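Local coordinates for mosquitocidal toxin (Lysinibacillus sphaericus, PDB 2VSE), which probably acts as a mosquito-killing holotoxin, joining an ADP-ribosyltransferase domain to ricin-B-like lectin domains, at residues A[425-430]-A[541-546]; A[412-417]-A[456-461]. All blocks are in the same frame, centred on the assembly; numbering follows the deposited sequence.

Interaction 1: residues A[425-430]-A[541-546]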
ATOM      1  N   SER A 425      -8.991  -3.646  17.157  1.00 49.20           N
ATOM      2  CA  SER A 425      -9.253  -5.058  17.433  1.00 48.99           C
ATOM      3  C   SER A 425      -9.860  -5.770  16.233  1.00 48.96           C
ATOM      4  O   SER A 425     -10.679  -5.204  15.506  1.00 49.00           O
ATOM      5  CB  SER A 425     -10.178  -5.194  18.646  1.00 49.02           C
ATOM      6  OG  SER A 425     -10.715  -6.499  18.745  1.00 48.99           O
ATOM      7  N   LYS A 426      -9.466  -7.023  16.044  1.00 48.86           N
ATOM      8  CA  LYS A 426     -10.043  -7.876  15.017  1.00 49.07           C
ATOM      9  C   LYS A 426     -11.563  -8.006  15.188  1.00 48.91           C
ATOM     10  O   LYS A 426     -12.291  -8.177  14.209  1.00 48.86           O
ATOM     11  CB  LYS A 426      -9.352  -9.248  15.047  1.00 49.52           C
ATOM     12  CG  LYS A 426      -9.861 -10.296  14.053  1.00 49.90           C
ATOM     13  CD  LYS A 426      -9.744  -9.831  12.619  1.00 51.87           C
ATOM     14  CE  LYS A 426     -10.054 -10.963  11.646  1.00 52.87           C
ATOM     15  NZ  LYS A 426     -10.432 -10.430  10.307  1.00 52.94           N
ATOM     16  N   LEU A 427     -12.036  -7.898  16.430  1.00 48.86           N
ATOM     17  CA  LEU A 427     -13.471  -7.974  16.729  1.00 48.94           C
ATOM     18  C   LEU A 427     -14.269  -6.851  16.074  1.00 49.22           C
ATOM     19  O   LEU A 427     -15.448  -7.025  15.738  1.00 49.27           O
ATOM     20  CB  LEU A 427     -13.705  -7.957  18.241  1.00 48.89           C
ATOM     21  CG  LEU A 427     -13.505  -9.264  19.012  1.00 48.39           C
ATOM     22  CD1 LEU A 427     -13.117  -8.979  20.443  1.00 48.15           C
ATOM     23  CD2 LEU A 427     -14.753 -10.129  18.954  1.00 47.96           C
ATOM     24  N   ASN A 428     -13.613  -5.707  15.887  1.00 49.50           N
ATOM     25  CA  ASN A 428     -14.239  -4.491  15.367  1.00 49.54           C
ATOM     26  C   ASN A 428     -13.141  -3.502  14.973  1.00 49.92           C
ATOM     27  O   ASN A 428     -12.482  -2.918  15.838  1.00 50.01           O
ATOM     28  CB  ASN A 428     -15.129  -3.893  16.462  1.00 49.41           C
ATOM     29  CG  ASN A 428     -16.084  -2.838  15.948  1.00 48.87           C
ATOM     30  OD1 ASN A 428     -15.753  -2.035  15.076  1.00 47.99           O
ATOM     31  ND2 ASN A 428     -17.279  -2.819  16.520  1.00 48.15           N
ATOM     32  N   GLU A 429     -12.919  -3.318  13.675  1.00 50.25           N
ATOM     33  CA  GLU A 429     -11.764  -2.522  13.237  1.00 50.83           C
ATOM     34  C   GLU A 429     -11.939  -1.002  13.401  1.00 50.46           C
ATOM     35  O   GLU A 429     -10.998  -0.237  13.189  1.00 50.54           O
ATOM     36  CB  GLU A 429     -11.329  -2.900  11.817  1.00 50.69           C
ATOM     37  CG  GLU A 429     -12.103  -2.236  10.698  1.00 51.84           C
ATOM     38  CD  GLU A 429     -11.461  -2.475   9.331  1.00 52.46           C
ATOM     39  OE1 GLU A 429     -10.207  -2.660   9.262  1.00 53.83           O
ATOM     40  OE2 GLU A 429     -12.221  -2.468   8.333  1.00 52.93           O
ATOM     41  N   ASN A 430     -13.139  -0.570  13.777  1.00 50.10           N
ATOM     42  CA  ASN A 430     -13.332   0.819  14.153  1.00 49.81           C
ATOM     43  C   ASN A 430     -13.210   1.062  15.663  1.00 49.42           C
ATOM     44  O   ASN A 430     -13.440   2.171  16.145  1.00 49.17           O
ATOM     45  CB  ASN A 430     -14.620   1.392  13.551  1.00 50.17           C
ATOM     46  CG  ASN A 430     -14.384   2.051  12.192  1.00 51.22           C
ATOM     47  OD1 ASN A 430     -14.879   3.146  11.931  1.00 53.68           O
ATOM     48  ND2 ASN A 430     -13.617   1.390  11.327  1.00 52.16           N
ATOM     49  N   GLY A 541      -4.306 -16.604  21.547  1.00 49.08           N
ATOM     50  CA  GLY A 541      -4.434 -16.397  20.108  1.00 48.87           C
ATOM     51  C   GLY A 541      -5.854 -16.183  19.618  1.00 48.84           C
ATOM     52  O   GLY A 541      -6.099 -16.075  18.407  1.00 48.70           O
ATOM     53  N   GLY A 542      -6.791 -16.117  20.559  1.00 48.80           N
ATOM     54  CA  GLY A 542      -8.190 -15.843  20.260  1.00 48.90           C
ATOM     55  C   GLY A 542      -8.385 -14.471  19.646  1.00 49.02           C
ATOM     56  O   GLY A 542      -7.469 -13.654  19.613  1.00 48.95           O
ATOM     57  N   ILE A 543      -9.600 -14.213  19.184  1.00 49.28           N
ATOM     58  CA  ILE A 543      -9.905 -13.006  18.424  1.00 49.57           C
ATOM     59  C   ILE A 543      -9.627 -11.703  19.195  1.00 49.53           C
ATOM     60  O   ILE A 543      -9.191 -10.713  18.599  1.00 49.81           O
ATOM     61  CB  ILE A 543     -11.342 -13.066  17.840  1.00 49.35           C
ATOM     62  CG1 ILE A 543     -11.535 -12.011  16.748  1.00 49.92           C
ATOM     63  CG2 ILE A 543     -12.390 -12.980  18.946  1.00 49.87           C
ATOM     64  CD1 ILE A 543     -12.812 -12.225  15.877  1.00 49.84           C
ATOM     65  N   ASN A 544      -9.837 -11.716  20.509  1.00 49.32           N
ATOM     66  CA  ASN A 544      -9.587 -10.527  21.326  1.00 49.40           C
ATOM     67  C   ASN A 544      -8.104 -10.289  21.643  1.00 49.38           C
ATOM     68  O   ASN A 544      -7.769  -9.413  22.438  1.00 49.85           O
ATOM     69  CB  ASN A 544     -10.419 -10.567  22.618  1.00 49.35           C
ATOM     70  CG  ASN A 544     -10.058 -11.741  23.515  1.00 49.03           C
ATOM     71  OD1 ASN A 544     -10.019 -12.888  23.073  1.00 48.98           O
ATOM     72  ND2 ASN A 544      -9.807 -11.459  24.785  1.00 49.01           N
ATOM     73  N   GLN A 545      -7.224 -11.073  21.031  1.00 49.22           N
ATOM     74  CA  GLN A 545      -5.776 -10.890  21.192  1.00 49.27           C
ATOM     75  C   GLN A 545      -5.097 -10.578  19.854  1.00 49.43           C
ATOM     76  O   GLN A 545      -3.863 -10.466  19.771  1.00 49.58           O
ATOM     77  CB  GLN A 545      -5.143 -12.121  21.821  1.00 48.92           C
ATOM     78  CG  GLN A 545      -5.506 -12.335  23.282  1.00 48.81           C
ATOM     79  CD  GLN A 545      -4.760 -13.499  23.885  1.00 48.46           C
ATOM     80  OE1 GLN A 545      -4.025 -14.205  23.190  1.00 48.57           O
ATOM     81  NE2 GLN A 545      -4.925 -13.698  25.187  1.00 48.58           N
ATOM     82  N   ARG A 546      -5.920 -10.430  18.822  1.00 49.19           N
ATOM     83  CA  ARG A 546      -5.449 -10.182  17.476  1.00 49.29           C
ATOM     84  C   ARG A 546      -5.740  -8.736  17.097  1.00 49.27           C
ATOM     85  O   ARG A 546      -6.826  -8.206  17.366  1.00 49.37           O
ATOM     86  CB  ARG A 546      -6.094 -11.170  16.512  1.00 49.36           C
ATOM     87  CG  ARG A 546      -5.780 -12.613  16.878  1.00 50.37           C
ATOM     88  CD  ARG A 546      -6.639 -13.625  16.164  1.00 50.72           C
ATOM     89  NE  ARG A 546      -5.980 -14.108  14.959  1.00 53.56           N
ATOM     90  CZ  ARG A 546      -5.126 -15.133  14.908  1.00 53.40           C
ATOM     91  NH1 ARG A 546      -4.807 -15.817  15.999  1.00 51.71           N
ATOM     92  NH2 ARG A 546      -4.597 -15.474  13.741  1.00 53.78           N
TER
HETATM   93  O   HOH W   1      -8.193  -7.409  19.709  1.00 54.37           O
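Ile543 rests against Lys426 and Leu427, and its two branches divide the work. From CB, which points at the opposing turn, CG1 runs anti to the backbone N (chi1 -165°) and meets Lys426 CG at 3.6 Å, the two side chains crossing at about a right angle. CG2 takes the other neighbour, Leu427, whose CD2 lies 3.7 Å from it. At the tip, CD1 sits across both, 4.0 Å from Lys426 CG and a little farther from Leu427 CD2. Beyond CG the lysine chain bends at chi2 and its amine leads away, so the side chain contributes through its aliphatic part. Leu427 also uses its second methyl: CD1 reaches Asn544 CB at 3.8 Å, the two side chains lying alongside and pointing the same way.

One direct hydrogen bond crosses the contact, from Lys426 N to Arg546 O (3.2 Å). It is nearly straight at the hydrogen (163°), although the donor is tilted 34° from the carbonyl plane. A water donates to the same Arg546 O and is hydrogen-bonded to Ser425 OG, bridging the two segments and giving the carbonyl two partners. Ser425 OG also accepts from Leu427 N in an ST turn, inside the type I turn from Ser425 to Asn428. Within 541-546, Arg546 NH1 bonds to Gly541 O at 2.7 Å while NE forms a salt bridge with Asp506. Gln545 reaches Glu538 O and Asp522 through NE2. Gln545, Arg546 and Trp547, at and just after the 3-10 segment 543-545, spell the Gln-x-Trp signature of ricin-type beta-trefoil lectins.

Interaction 2: residues A[412-417]-A[456-461]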
ATOM      1  N   ASN A 412      11.601 -13.682  12.538  1.00 46.63           N
ATOM      2  CA  ASN A 412      11.468 -12.376  11.923  1.00 46.58           C
ATOM      3  C   ASN A 412      10.801 -11.410  12.896  1.00 46.77           C
ATOM      4  O   ASN A 412       9.730 -11.700  13.420  1.00 47.21           O
ATOM      5  CB  ASN A 412      10.677 -12.506  10.617  1.00 45.97           C
ATOM      6  CG  ASN A 412      10.148 -11.192  10.121  1.00 46.50           C
ATOM      7  OD1 ASN A 412      10.897 -10.233   9.940  1.00 47.03           O
ATOM      8  ND2 ASN A 412       8.845 -11.138   9.875  1.00 45.27           N
ATOM      9  N   TYR A 413      11.425 -10.255  13.115  1.00 46.50           N
ATOM     10  CA  TYR A 413      11.002  -9.348  14.175  1.00 46.32           C
ATOM     11  C   TYR A 413      10.547  -7.983  13.675  1.00 46.55           C
ATOM     12  O   TYR A 413       9.603  -7.403  14.222  1.00 46.10           O
ATOM     13  CB  TYR A 413      12.117  -9.188  15.215  1.00 45.29           C
ATOM     14  CG  TYR A 413      12.573 -10.515  15.760  1.00 45.22           C
ATOM     15  CD1 TYR A 413      11.811 -11.191  16.722  1.00 44.28           C
ATOM     16  CD2 TYR A 413      13.738 -11.121  15.288  1.00 42.90           C
ATOM     17  CE1 TYR A 413      12.205 -12.409  17.205  1.00 43.84           C
ATOM     18  CE2 TYR A 413      14.135 -12.347  15.765  1.00 43.25           C
ATOM     19  CZ  TYR A 413      13.371 -12.983  16.729  1.00 44.12           C
ATOM     20  OH  TYR A 413      13.768 -14.201  17.219  1.00 44.77           O
ATOM     21  N   GLN A 414      11.226  -7.464  12.659  1.00 46.69           N
ATOM     22  CA  GLN A 414      10.895  -6.147  12.156  1.00 47.13           C
ATOM     23  C   GLN A 414       9.756  -6.260  11.164  1.00 47.63           C
ATOM     24  O   GLN A 414       9.921  -6.230   9.941  1.00 48.39           O
ATOM     25  CB  GLN A 414      12.099  -5.429  11.575  1.00 46.64           C
ATOM     26  CG  GLN A 414      11.845  -3.965  11.502  1.00 45.92           C
ATOM     27  CD  GLN A 414      12.989  -3.204  10.926  1.00 46.30           C
ATOM     28  OE1 GLN A 414      13.860  -3.764  10.244  1.00 47.46           O
ATOM     29  NE2 GLN A 414      13.005  -1.907  11.185  1.00 44.90           N
ATOM     30  N   THR A 415       8.582  -6.352  11.742  1.00 47.90           N
ATOM     31  CA  THR A 415       7.391  -6.789  11.081  1.00 48.35           C
ATOM     32  C   THR A 415       6.603  -5.586  10.507  1.00 48.57           C
ATOM     33  O   THR A 415       5.923  -5.694   9.476  1.00 48.24           O
ATOM     34  CB  THR A 415       6.599  -7.597  12.123  1.00 48.38           C
ATOM     35  OG1 THR A 415       6.015  -8.763  11.527  1.00 50.10           O
ATOM     36  CG2 THR A 415       5.593  -6.757  12.812  1.00 47.09           C
ATOM     37  N   VAL A 416       6.719  -4.435  11.174  1.00 48.53           N
ATOM     38  CA  VAL A 416       6.136  -3.199  10.665  1.00 48.77           C
ATOM     39  C   VAL A 416       7.160  -2.060  10.586  1.00 48.73           C
ATOM     40  O   VAL A 416       8.064  -1.945  11.420  1.00 49.06           O
ATOM     41  CB  VAL A 416       4.824  -2.755  11.444  1.00 49.34           C
ATOM     42  CG1 VAL A 416       3.855  -3.927  11.632  1.00 49.48           C
ATOM     43  CG2 VAL A 416       5.134  -2.131  12.798  1.00 48.89           C
ATOM     44  N   LYS A 417       7.000  -1.223   9.572  1.00 48.79           N
ATOM     45  CA  LYS A 417       7.847  -0.059   9.360  1.00 49.14           C
ATOM     46  C   LYS A 417       7.677   0.938  10.504  1.00 49.07           C
ATOM     47  O   LYS A 417       6.587   1.063  11.068  1.00 49.11           O
ATOM     48  CB  LYS A 417       7.457   0.604   8.040  1.00 49.16           C
ATOM     49  CG  LYS A 417       8.462   1.616   7.499  1.00 49.88           C
ATOM     50  CD  LYS A 417       8.106   2.010   6.075  1.00 50.53           C
ATOM     51  CE  LYS A 417       8.360   3.487   5.802  1.00 50.22           C
ATOM     52  NZ  LYS A 417       8.241   3.789   4.339  1.00 50.62           N
ATOM     53  N   LEU A 456       5.085   3.676  16.443  1.00 49.21           N
ATOM     54  CA  LEU A 456       5.807   2.425  16.639  1.00 48.77           C
ATOM     55  C   LEU A 456       7.228   2.616  16.143  1.00 48.86           C
ATOM     56  O   LEU A 456       7.440   2.928  14.971  1.00 48.60           O
ATOM     57  CB  LEU A 456       5.129   1.266  15.908  1.00 48.52           C
ATOM     58  CG  LEU A 456       3.872   0.645  16.550  1.00 48.89           C
ATOM     59  CD1 LEU A 456       2.759   1.668  16.894  1.00 47.48           C
ATOM     60  CD2 LEU A 456       3.316  -0.442  15.622  1.00 48.30           C
ATOM     61  N   ILE A 457       8.188   2.469  17.054  1.00 49.00           N
ATOM     62  CA  ILE A 457       9.606   2.520  16.710  1.00 49.34           C
ATOM     63  C   ILE A 457      10.356   1.258  17.148  1.00 49.33           C
ATOM     64  O   ILE A 457      10.330   0.859  18.317  1.00 49.93           O
ATOM     65  CB  ILE A 457      10.322   3.836  17.185  1.00 49.53           C
ATOM     66  CG1 ILE A 457      11.778   3.555  17.568  1.00 49.29           C
ATOM     67  CG2 ILE A 457       9.589   4.493  18.345  1.00 49.67           C
ATOM     68  CD1 ILE A 457      12.746   4.616  17.110  1.00 52.25           C
ATOM     69  N   TYR A 458      11.036   0.656  16.182  1.00 49.10           N
ATOM     70  CA  TYR A 458      11.772  -0.583  16.364  1.00 48.78           C
ATOM     71  C   TYR A 458      13.094  -0.334  17.059  1.00 48.79           C
ATOM     72  O   TYR A 458      13.794   0.633  16.766  1.00 48.57           O
ATOM     73  CB  TYR A 458      12.017  -1.204  14.986  1.00 48.92           C
ATOM     74  CG  TYR A 458      12.640  -2.584  14.942  1.00 48.61           C
ATOM     75  CD1 TYR A 458      12.002  -3.681  15.513  1.00 48.75           C
ATOM     76  CD2 TYR A 458      13.837  -2.800  14.266  1.00 48.39           C
ATOM     77  CE1 TYR A 458      12.557  -4.955  15.445  1.00 48.19           C
ATOM     78  CE2 TYR A 458      14.403  -4.071  14.185  1.00 48.34           C
ATOM     79  CZ  TYR A 458      13.753  -5.142  14.775  1.00 48.83           C
ATOM     80  OH  TYR A 458      14.305  -6.400  14.703  1.00 49.71           O
ATOM     81  N   ASN A 459      13.423  -1.220  17.990  1.00 49.02           N
ATOM     82  CA  ASN A 459      14.706  -1.226  18.649  1.00 49.10           C
ATOM     83  C   ASN A 459      15.526  -2.394  18.089  1.00 49.44           C
ATOM     84  O   ASN A 459      15.184  -3.562  18.332  1.00 49.54           O
ATOM     85  CB  ASN A 459      14.500  -1.346  20.160  1.00 49.16           C
ATOM     86  CG  ASN A 459      15.805  -1.413  20.935  1.00 48.96           C
ATOM     87  OD1 ASN A 459      16.839  -1.869  20.425  1.00 48.47           O
ATOM     88  ND2 ASN A 459      15.759  -0.968  22.185  1.00 47.96           N
ATOM     89  N   PRO A 460      16.605  -2.086  17.332  1.00 49.52           N
ATOM     90  CA  PRO A 460      17.408  -3.099  16.626  1.00 49.61           C
ATOM     91  C   PRO A 460      18.131  -4.082  17.542  1.00 49.79           C
ATOM     92  O   PRO A 460      18.481  -5.177  17.094  1.00 50.13           O
ATOM     93  CB  PRO A 460      18.454  -2.273  15.862  1.00 49.21           C
ATOM     94  CG  PRO A 460      17.976  -0.891  15.888  1.00 49.43           C
ATOM     95  CD  PRO A 460      17.125  -0.727  17.101  1.00 49.56           C
ATOM     96  N   ILE A 461      18.380  -3.685  18.792  1.00 49.75           N
ATOM     97  CA  ILE A 461      19.066  -4.551  19.749  1.00 49.75           C
ATOM     98  C   ILE A 461      18.059  -5.542  20.325  1.00 49.63           C
ATOM     99  O   ILE A 461      18.309  -6.741  20.387  1.00 49.82           O
ATOM    100  CB  ILE A 461      19.728  -3.749  20.918  1.00 50.04           C
ATOM    101  CG1 ILE A 461      20.607  -2.589  20.405  1.00 50.23           C
ATOM    102  CG2 ILE A 461      20.510  -4.690  21.849  1.00 49.79           C
ATOM    103  CD1 ILE A 461      21.942  -3.006  19.761  1.00 51.54           C
TER
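Gln414 lies flat over one face of the Tyr458 ring. Its CG is 3.6 Å from the ring centroid and 12° off the ring normal, which meets the criterion for a CH-pi contact. CG is anti to the backbone N (chi1 -161°) and the chain runs on extended, which carries the amide onto the same face. There the amide and ring planes are 20° apart and stacked, with NE2 3.3 Å from Tyr458 CD2. The same NE2 is hydrogen-bonded to Glu222, a partner that would fix the rotation of the amide.

Toward the phenol end, Tyr413 CB touches Tyr458 OH at 3.6 Å, whereas the Tyr413 ring leads away and its hydroxyl binds Lys308 and Glu272. Gln414 is the centre of an inverse gamma turn, closed by a weak bond from Thr415 N to Tyr413 O. Farther along, Val416 CG2 meets Leu456 CD2 at 3.8 Å, both residues being buried. No hydrogen bond joins the two segments directly, but Asp418, just past the first, accepts from Tyr458 N.

Lys417 reaches Asn80, in the ADP-ribosyltransferase family region, while Tyr413 turns to residues of the preceding lectin repeat. This is consistent with a linker between two lectin domains, just before strand 419-425, packed against strand 454-459, an inner strand of the sheet of the next ricin-B-type beta-trefoil.

In the fold
From the N terminus the segments come in the order 412-417, 425-430, 456-461 and 541-546, so the two contacts cross rather than nest. Interaction 2 closes a loop with 38 residues between its segments, where strand 454-459 comes back to the linker after strand 406-410. Interaction 1 spans 110 residues and joins the turn after strand 419-425 to the loop leading into strand 547-551. Strand 419-425 runs from one contact to the other and pairs with both 454-459 and 547-551 in the same antiparallel sheet. Their centres are 22 Å apart and their nearest atoms about 12 Å: interaction 2 faces the neighbouring domains, while interaction 1 brings together the chain's early and late parts of one lectin repeat.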